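PDB 6RW0: protein angel homolog 2 from Homo sapiens, which acts as a 2',3'-cyclic phosphatase of the CCR4 deadenylase family and probably binds mRNA 3' untranslated regions. Local coordinates for residues P230-G235 and D364-S369. Sequence-based numbering, arbitrary orientation.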
loop_
_atom_site.group_PDB
_atom_site.type_symbol
_atom_site.label_atom_id
_atom_site.label_comp_id
_atom_site.label_asym_id
_atom_site.label_seq_id
_atom_site.Cartn_x
_atom_site.Cartn_y
_atom_site.Cartn_z
ATOM N N PRO A 230 -12.187 12.991 2.369
ATOM C CA PRO A 230 -10.855 12.582 2.837
ATOM C C PRO A 230 -10.486 11.209 2.302
ATOM O O PRO A 230 -11.324 10.309 2.241
ATOM C CB PRO A 230 -11.002 12.562 4.364
ATOM C CG PRO A 230 -12.090 13.556 4.649
ATOM C CD PRO A 230 -13.065 13.384 3.485
ATOM N N ILE A 231 -9.212 11.064 1.927
ATOM C CA ILE A 231 -8.658 9.843 1.351
ATOM C C ILE A 231 -7.517 9.352 2.226
ATOM O O ILE A 231 -6.654 10.134 2.636
ATOM C CB ILE A 231 -8.125 10.104 -0.070
ATOM C CG1 ILE A 231 -9.287 10.458 -0.994
ATOM C CG2 ILE A 231 -7.347 8.915 -0.615
ATOM C CD1 ILE A 231 -8.878 11.304 -2.157
ATOM N N VAL A 232 -7.506 8.052 2.487
ATOM C CA VAL A 232 -6.344 7.352 3.016
ATOM C C VAL A 232 -6.015 6.255 2.016
ATOM O O VAL A 232 -6.866 5.405 1.729
ATOM C CB VAL A 232 -6.604 6.770 4.414
ATOM C CG1 VAL A 232 -5.337 6.088 4.914
ATOM C CG2 VAL A 232 -7.025 7.856 5.376
ATOM N N MET A 233 -4.806 6.302 1.454
ATOM C CA MET A 233 -4.361 5.369 0.421
ATOM C C MET A 233 -3.145 4.622 0.950
ATOM O O MET A 233 -2.076 5.219 1.135
ATOM C CB MET A 233 -4.049 6.085 -0.892
ATOM C CG MET A 233 -3.543 5.144 -1.979
ATOM S SD MET A 233 -3.257 5.935 -3.574
ATOM C CE MET A 233 -1.740 6.838 -3.265
ATOM N N CYS A 234 -3.326 3.332 1.209
ATOM C CA CYS A 234 -2.300 2.477 1.781
ATOM C C CYS A 234 -1.801 1.475 0.758
ATOM O O CYS A 234 -2.482 1.149 -0.217
ATOM C CB CYS A 234 -2.874 1.646 2.926
ATOM S SG CYS A 234 -3.500 2.597 4.306
ATOM N N GLY A 235 -0.632 0.930 1.021
ATOM C CA GLY A 235 -0.274 -0.291 0.327
ATOM C C GLY A 235 1.218 -0.493 0.202
ATOM O O GLY A 235 2.039 0.270 0.713
ATOM N N ASP A 364 6.391 0.366 1.529
ATOM C CA ASP A 364 5.035 0.464 2.060
ATOM C C ASP A 364 4.770 1.885 2.531
ATOM O O ASP A 364 5.663 2.538 3.075
ATOM C CB ASP A 364 4.859 -0.474 3.252
ATOM C CG ASP A 364 5.154 -1.913 2.907
ATOM O OD1 ASP A 364 4.284 -2.559 2.287
ATOM O OD2 ASP A 364 6.269 -2.403 3.220
ATOM N N TYR A 365 3.534 2.355 2.327
ATOM C CA TYR A 365 3.164 3.727 2.640
ATOM C C TYR A 365 1.741 3.812 3.167
ATOM O O TYR A 365 0.878 2.998 2.832
ATOM C CB TYR A 365 3.231 4.611 1.375
ATOM C CG TYR A 365 4.590 4.600 0.730
ATOM C CD1 TYR A 365 5.555 5.503 1.122
ATOM C CD2 TYR A 365 4.929 3.661 -0.237
ATOM C CE1 TYR A 365 6.818 5.498 0.569
ATOM C CE2 TYR A 365 6.197 3.646 -0.796
ATOM C CZ TYR A 365 7.136 4.558 -0.380
ATOM O OH TYR A 365 8.387 4.532 -0.927
ATOM N N ILE A 366 1.494 4.858 3.958
ATOM C CA ILE A 366 0.150 5.375 4.193
ATOM C C ILE A 366 0.161 6.815 3.697
ATOM O O ILE A 366 0.857 7.668 4.266
ATOM C CB ILE A 366 -0.275 5.305 5.665
ATOM C CG1 ILE A 366 -0.282 3.867 6.192
ATOM C CG2 ILE A 366 -1.683 5.896 5.799
ATOM C CD1 ILE A 366 -0.497 3.727 7.701
ATOM N N PHE A 367 -0.583 7.087 2.630
ATOM C CA PHE A 367 -0.779 8.430 2.114
ATOM C C PHE A 367 -2.157 8.915 2.547
ATOM O O PHE A 367 -3.082 8.117 2.724
ATOM C CB PHE A 367 -0.708 8.427 0.593
ATOM C CG PHE A 367 0.635 8.047 0.033
ATOM C CD1 PHE A 367 1.685 8.941 0.065
ATOM C CD2 PHE A 367 0.825 6.814 -0.587
ATOM C CE1 PHE A 367 2.913 8.606 -0.492
ATOM C CE2 PHE A 367 2.045 6.480 -1.156
ATOM C CZ PHE A 367 3.090 7.368 -1.088
ATOM N N TYR A 368 -2.287 10.224 2.751
ATOM C CA TYR A 368 -3.560 10.767 3.210
ATOM C C TYR A 368 -3.771 12.179 2.677
ATOM O O TYR A 368 -2.817 12.913 2.419
ATOM C CB TYR A 368 -3.641 10.764 4.745
ATOM C CG TYR A 368 -2.641 11.677 5.436
ATOM C CD1 TYR A 368 -3.025 12.916 5.928
ATOM C CD2 TYR A 368 -1.310 11.295 5.600
ATOM C CE1 TYR A 368 -2.116 13.756 6.563
ATOM C CE2 TYR A 368 -0.398 12.127 6.229
ATOM C CZ TYR A 368 -0.804 13.358 6.705
ATOM O OH TYR A 368 0.091 14.201 7.332
ATOM N N SER A 369 -5.047 12.545 2.525
ATOM C CA SER A 369 -5.421 13.890 2.115
ATOM C C SER A 369 -4.969 14.901 3.139
ATOM O O SER A 369 -5.341 14.800 4.310
ATOM C CB SER A 369 -6.943 13.991 2.096
ATOM O OG SER A 369 -7.466 13.256 1.041
#
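Met233 and Phe367 lie side by side on one face of an antiparallel strand pair, where the methionine's terminal CE meets ring atom CD2 of Phe367 obliquely at 3.7 Å. The Met233 chain runs extended from the backbone and bends only at its last torsion (chi3 75°), which carries CE across to the Phe367 ring; helix 203-220 covers Met233 through Leu213, Leu214 and Ile217. Beneath these side chains Met233 N donates to Phe367 O and Phe367 N to Met233 O, both at 2.8 Å and nearly straight at hydrogen. On the other face Ile366 reaches across with both branches: CG2 lies 3.8 Å from Val232 CG1, and CG1 lies 3.9 Å from Cys234 SG. This face packs on strands 49-58 and 421-428 of the other sheet, at the interface of the DNase I-like beta sandwich. At one end, Ser369 continues the ladder with its side chain, OG accepting the Ile231 N-H at 2.9 Å while Ser369 N donates to Ile231 O in the carbonyl plane. With an alanine here the OG acceptor is gone, and the buried Ile231 N-H is likely to be left without its mate. At the opposite end, Asp364 OD2 is hydrogen-bonded to Thr353 OG1 and His418 ND1, about 8 Å from the bound magnesium ion to the aspartate side chain.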